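Carbohydrate kinase (Agrobacterium tumefaciens, PDB 2NWH) probably transfers a phosphate from ATP to a sugar, like other pfkB-type carbohydrate kinases. Local coordinates at residues A274-A279 with P309-L314. Numbering follows the deposited sequence. Where two conformers were deposited one is given.
Sequences ALRQGA and PQAEML
Helix 271-286 packs against the C-terminal edge strand 311-313 of the large mixed sheet in this ribokinase-type fold, where Arg-276 and Leu-275 meet Pro-309, Gln-310 and Ala-311. The two elements come nearest at Arg-276 and Ala-311, whose CA atoms lie 6.7 Å apart. Arg-276 anchors the extended loop leading into the strand: its NE donates to Pro-309 O at 3.0 Å, with an N-H...O angle of 157°. The oxygen sits almost exactly in the guanidinium plane, at its edge, whereas the donor stands above the plane of the carbonyl, 45° out of it. A bend at chi3 swings the guanidinium onto this backbone, where NH2 also bonds to Val-308 O; two successive carbonyls thus fix the rotation of the group. Gln-310 covers one face, its NE2 lying over the centre of the group, 3.7 Å from Arg-276 CZ, with amide and guanidinium tilted 29° from each other. Its chain folds back at chi2, placing OE1 3.6 Å from Arg-276 CD; the same oxygen takes weak hydrogen bonds from the backbone N of Ala-311 and from Arg-272. Beyond this polar end the contact turns apolar. The methyl CB of Ala-311 points to the helix and meets Arg-276 CG at 3.9 Å and Leu-275 CD1 at 4.0 Å, while Leu-275 continues onto Ala-237 and Leu-239 of the adjacent strand 236-239. Backbone hydrogen bonds pair Gln-310 with His-240 and Glu-312 with Ile-238, docking the tail antiparallel as the helix-flanked sheet edge of the alpha/beta ribokinase-like fold.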
loop_
_atom_site.group_PDB
_atom_site.type_symbol
_atom_site.label_atom_id
_atom_site.label_comp_id
_atom_site.label_asym_id
_atom_site.label_seq_id
_atom_site.Cartn_x
_atom_site.Cartn_y
_atom_site.Cartn_z
ATOM N N ALA A 274 16.961 1.744 -3.220
ATOM C CA ALA A 274 15.549 1.517 -2.852
ATOM C C ALA A 274 14.623 2.132 -3.895
ATOM O O ALA A 274 13.611 1.545 -4.298
ATOM C CB ALA A 274 15.282 2.086 -1.492
ATOM N N LEU A 275 15.007 3.293 -4.393
ATOM C CA LEU A 275 14.246 3.957 -5.432
ATOM C C LEU A 275 14.136 3.076 -6.681
ATOM O O LEU A 275 13.038 2.887 -7.234
ATOM C CB LEU A 275 14.982 5.227 -5.845
ATOM C CG LEU A 275 14.154 6.485 -6.083
ATOM C CD1 LEU A 275 15.080 7.677 -6.433
ATOM C CD2 LEU A 275 13.183 6.221 -7.172
ATOM N N ARG A 276 15.285 2.577 -7.139
ATOM C CA ARG A 276 15.303 1.724 -8.341
ATOM C C ARG A 276 14.587 0.388 -8.135
ATOM O O ARG A 276 13.994 -0.123 -9.093
ATOM C CB ARG A 276 16.722 1.519 -8.849
ATOM C CG ARG A 276 17.317 2.834 -9.400
ATOM C CD ARG A 276 18.636 2.597 -10.111
ATOM N NE ARG A 276 18.419 1.923 -11.391
ATOM C CZ ARG A 276 18.854 0.698 -11.675
ATOM N NH1 ARG A 276 19.514 -0.002 -10.766
ATOM N NH2 ARG A 276 18.635 0.184 -12.883
ATOM N N GLN A 277 14.663 -0.183 -6.928
ATOM C CA GLN A 277 13.939 -1.442 -6.672
ATOM C C GLN A 277 12.430 -1.234 -6.682
ATOM O O GLN A 277 11.678 -2.075 -7.229
ATOM C CB GLN A 277 14.358 -2.136 -5.358
ATOM C CG GLN A 277 13.543 -3.430 -5.132
ATOM C CD GLN A 277 14.065 -4.323 -4.027
ATOM O OE1 GLN A 277 15.198 -4.827 -4.081
ATOM N NE2 GLN A 277 13.245 -4.529 -3.019
ATOM N N GLY A 278 11.984 -0.128 -6.074
ATOM C CA GLY A 278 10.568 0.216 -6.043
ATOM C C GLY A 278 10.054 0.446 -7.459
ATOM O O GLY A 278 8.971 -0.032 -7.840
ATOM N N ALA A 279 10.827 1.177 -8.258
ATOM C CA ALA A 279 10.502 1.366 -9.659
ATOM C C ALA A 279 10.406 0.058 -10.411
ATOM O O ALA A 279 9.483 -0.092 -11.205
ATOM C CB ALA A 279 11.495 2.279 -10.356
ATOM N N PRO A 309 15.506 3.138 -15.210
ATOM C CA PRO A 309 16.431 4.270 -15.320
ATOM C C PRO A 309 17.336 4.418 -14.098
ATOM O O PRO A 309 16.976 3.997 -12.998
ATOM C CB PRO A 309 15.493 5.479 -15.440
ATOM C CG PRO A 309 14.211 4.913 -16.018
ATOM C CD PRO A 309 14.102 3.511 -15.480
ATOM N N GLN A 310 18.501 5.027 -14.288
ATOM C CA GLN A 310 19.364 5.374 -13.141
ATOM C C GLN A 310 18.739 6.384 -12.160
ATOM O O GLN A 310 17.863 7.174 -12.545
ATOM C CB GLN A 310 20.733 5.846 -13.611
ATOM C CG GLN A 310 21.721 4.700 -13.800
ATOM C CD GLN A 310 21.749 3.745 -12.600
ATOM O OE1 GLN A 310 21.614 4.164 -11.435
ATOM N NE2 GLN A 310 21.918 2.451 -12.885
ATOM N N ALA A 311 19.175 6.326 -10.896
ATOM C CA ALA A 311 18.716 7.251 -9.869
ATOM C C ALA A 311 19.844 8.219 -9.557
ATOM O O ALA A 311 21.019 7.877 -9.720
ATOM C CB ALA A 311 18.264 6.505 -8.588
ATOM N N GLU A 312 19.479 9.429 -9.151
ATOM C CA GLU A 312 20.452 10.486 -8.873
ATOM C C GLU A 312 20.262 11.010 -7.451
ATOM O O GLU A 312 19.200 11.542 -7.139
ATOM C CB GLU A 312 20.280 11.633 -9.894
ATOM C CG GLU A 312 21.172 12.873 -9.650
ATOM C CD GLU A 312 21.182 13.881 -10.818
ATOM O OE1 GLU A 312 20.102 14.342 -11.268
ATOM O OE2 GLU A 312 22.293 14.240 -11.265
ATOM N N MET A 313 21.274 10.842 -6.592
ATOM C CA MET A 313 21.285 11.502 -5.278
ATOM C C MET A 313 21.360 13.012 -5.500
ATOM O O MET A 313 21.973 13.474 -6.470
ATOM C CB MET A 313 22.474 11.051 -4.413
ATOM C CG MET A 313 22.235 9.810 -3.532
ATOM S SD MET A 313 21.043 9.945 -2.169
ATOM C CE MET A 313 21.175 8.257 -1.575
ATOM N N LEU A 314 20.741 13.773 -4.604
ATOM C CA LEU A 314 20.701 15.231 -4.703
ATOM C C LEU A 314 21.066 15.879 -3.364
ATOM O O LEU A 314 21.909 16.794 -3.299
ATOM C CB LEU A 314 19.311 15.690 -5.170
ATOM C CG LEU A 314 18.818 15.256 -6.556
ATOM C CD1 LEU A 314 17.382 15.711 -6.775
ATOM C CD2 LEU A 314 19.739 15.760 -7.706
#